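Local structure of SAM-dependent methyltransferase (Exiguobacterium sibiricum 255-15, 3D2L) at residues A[109-114]-A[195-200]. The protein probably transfers methyl groups from S-adenosylmethionine to an acceptor substrate that remains to be identified. Sequence-based numbering, arbitrary orientation.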
loop_
_atom_site.group_PDB
_atom_site.type_symbol
_atom_site.label_atom_id
_atom_site.label_comp_id
_atom_site.label_asym_id
_atom_site.label_seq_id
_atom_site.Cartn_x
_atom_site.Cartn_y
_atom_site.Cartn_z
ATOM N N TYR A 109 4.263 6.150 -2.267
ATOM C CA TYR A 109 4.251 7.372 -1.495
ATOM C C TYR A 109 5.663 7.830 -1.151
ATOM O O TYR A 109 5.849 8.968 -0.811
ATOM C CB TYR A 109 3.395 7.237 -0.242
ATOM C CG TYR A 109 1.916 7.188 -0.587
ATOM C CD1 TYR A 109 1.203 8.334 -0.920
ATOM C CD2 TYR A 109 1.234 5.996 -0.504
ATOM C CE1 TYR A 109 -0.192 8.243 -1.249
ATOM C CE2 TYR A 109 -0.101 5.893 -0.823
ATOM C CZ TYR A 109 -0.808 7.010 -1.190
ATOM O OH TYR A 109 -2.131 6.827 -1.500
ATOM N N LEU A 110 6.655 6.946 -1.304
ATOM C CA LEU A 110 8.036 7.319 -1.075
ATOM C C LEU A 110 8.396 8.375 -2.063
ATOM O O LEU A 110 7.939 8.328 -3.192
ATOM C CB LEU A 110 8.972 6.125 -1.199
ATOM C CG LEU A 110 8.685 5.061 -0.115
ATOM C CD1 LEU A 110 9.581 3.815 -0.282
ATOM C CD2 LEU A 110 8.846 5.698 1.251
ATOM N N GLN A 111 9.267 9.295 -1.665
ATOM C CA GLN A 111 9.563 10.431 -2.520
ATOM C C GLN A 111 10.871 10.397 -3.271
ATOM O O GLN A 111 10.979 11.039 -4.309
ATOM C CB GLN A 111 9.470 11.713 -1.679
ATOM C CG GLN A 111 8.045 11.903 -1.123
ATOM C CD GLN A 111 7.795 13.289 -0.551
ATOM O OE1 GLN A 111 8.721 14.120 -0.429
ATOM N NE2 GLN A 111 6.540 13.542 -0.168
ATOM N N THR A 112 11.856 9.659 -2.764
ATOM C CA THR A 112 13.172 9.650 -3.398
ATOM C C THR A 112 13.617 8.228 -3.666
ATOM O O THR A 112 13.013 7.268 -3.207
ATOM C CB THR A 112 14.232 10.340 -2.504
ATOM O OG1 THR A 112 14.309 9.673 -1.239
ATOM C CG2 THR A 112 13.871 11.790 -2.244
ATOM N N GLU A 113 14.659 8.121 -4.464
ATOM C CA GLU A 113 15.294 6.849 -4.742
ATOM C C GLU A 113 15.877 6.297 -3.442
ATOM O O GLU A 113 15.710 5.116 -3.135
ATOM C CB GLU A 113 16.333 7.027 -5.839
ATOM C CG GLU A 113 15.664 7.574 -7.147
ATOM C CD GLU A 113 16.608 7.674 -8.331
ATOM O OE1 GLU A 113 17.635 6.952 -8.335
ATOM O OE2 GLU A 113 16.297 8.444 -9.273
ATOM N N ALA A 114 16.484 7.172 -2.641
ATOM C CA ALA A 114 17.061 6.777 -1.344
ATOM C C ALA A 114 16.048 6.154 -0.430
ATOM O O ALA A 114 16.339 5.160 0.229
ATOM C CB ALA A 114 17.738 7.991 -0.655
ATOM N N THR A 195 -2.984 16.955 0.300
ATOM C CA THR A 195 -2.172 16.767 -0.881
ATOM C C THR A 195 -1.293 15.544 -0.626
ATOM O O THR A 195 -0.638 15.446 0.389
ATOM C CB THR A 195 -1.301 17.983 -1.191
ATOM O OG1 THR A 195 -2.126 19.150 -1.175
ATOM C CG2 THR A 195 -0.657 17.846 -2.566
ATOM N N HIS A 196 -1.345 14.609 -1.557
ATOM C CA HIS A 196 -0.589 13.369 -1.510
ATOM C C HIS A 196 0.294 13.316 -2.729
ATOM O O HIS A 196 -0.094 13.757 -3.802
ATOM C CB HIS A 196 -1.536 12.183 -1.445
ATOM C CG HIS A 196 -2.408 12.196 -0.219
ATOM N ND1 HIS A 196 -1.963 11.771 1.016
ATOM C CD2 HIS A 196 -3.674 12.630 -0.028
ATOM C CE1 HIS A 196 -2.922 11.927 1.909
ATOM N NE2 HIS A 196 -3.976 12.436 1.300
ATOM N N HIS A 197 1.483 12.755 -2.535
ATOM C CA HIS A 197 2.483 12.665 -3.576
ATOM C C HIS A 197 2.825 11.219 -3.824
ATOM O O HIS A 197 3.098 10.475 -2.888
ATOM C CB HIS A 197 3.741 13.421 -3.143
ATOM C CG HIS A 197 3.498 14.878 -2.929
ATOM N ND1 HIS A 197 3.500 15.786 -3.965
ATOM C CD2 HIS A 197 3.159 15.574 -1.815
ATOM C CE1 HIS A 197 3.203 16.985 -3.493
ATOM N NE2 HIS A 197 2.986 16.881 -2.193
ATOM N N GLN A 198 2.850 10.833 -5.092
ATOM C CA GLN A 198 3.282 9.492 -5.457
ATOM C C GLN A 198 4.255 9.532 -6.609
ATOM O O GLN A 198 4.221 10.445 -7.426
ATOM C CB GLN A 198 2.113 8.599 -5.782
ATOM C CG GLN A 198 1.399 8.075 -4.572
ATOM C CD GLN A 198 0.354 7.059 -4.955
ATOM O OE1 GLN A 198 -0.409 7.276 -5.931
ATOM N NE2 GLN A 198 0.303 5.931 -4.217
ATOM N N ARG A 199 5.154 8.552 -6.626
ATOM C CA ARG A 199 6.147 8.469 -7.639
ATOM C C ARG A 199 6.445 7.001 -7.935
ATOM O O ARG A 199 6.465 6.122 -7.046
ATOM C CB ARG A 199 7.429 9.222 -7.198
ATOM C CG ARG A 199 8.554 9.191 -8.196
ATOM C CD ARG A 199 9.728 9.955 -7.650
ATOM N NE ARG A 199 10.823 9.968 -8.606
ATOM C CZ ARG A 199 11.988 10.523 -8.364
ATOM N NH1 ARG A 199 12.208 11.146 -7.210
ATOM N NH2 ARG A 199 12.923 10.486 -9.299
ATOM N N THR A 200 6.637 6.729 -9.214
ATOM C CA THR A 200 6.972 5.407 -9.635
ATOM C C THR A 200 8.187 5.438 -10.562
ATOM O O THR A 200 8.753 6.519 -10.868
ATOM C CB THR A 200 5.727 4.649 -10.200
ATOM O OG1 THR A 200 5.929 3.244 -10.043
ATOM C CG2 THR A 200 5.443 5.021 -11.691
HETATM O O HOH W 1 4.850 11.237 -0.055
HETATM O O HOH W 2 8.241 6.340 -4.890
HETATM O O HOH W 3 15.399 10.743 -6.013
#
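Where the edge strand 189-199 of an antiparallel sheet runs past the loop that leads into helix 113-126 of the methyltransferase domain, Gln198 slides under the ring of Tyr109. Its CG makes a CH-pi contact 3.9 Å from the ring centroid, and NE2 lies over the same face, toward the CE2-CZ rim, 3.4 Å from Tyr109 CZ, the amide plane turned 36° from the ring. Polar partners hold that amide: NE2 donates to Asp105, while OE1 is bonded to His138 and His176. Replacing Gln198 by an alanine removes the CH-pi contact and would probably leave Asp105 without its amide donor and both histidines without their shared acceptor. Beside the ring, Tyr109 CA directs its hydrogen at His197 O, 3.6 Å away. Arg199, with CG anti to the backbone N (chi1 180°) and the chain extended through NE, reaches the loop just ahead of the helix, where NH1 donates to Gln111 O at 3.2 Å. Glu113 OE2 is a long 3.9 Å from Arg199 NH2 and well out of the guanidinium plane, a salt bridge of charge attraction alone. Such a junction, one aromatic face and one extended arginine, joins an added antiparallel sheet to the Rossmann-like fold typical of SAM-dependent methyltransferases.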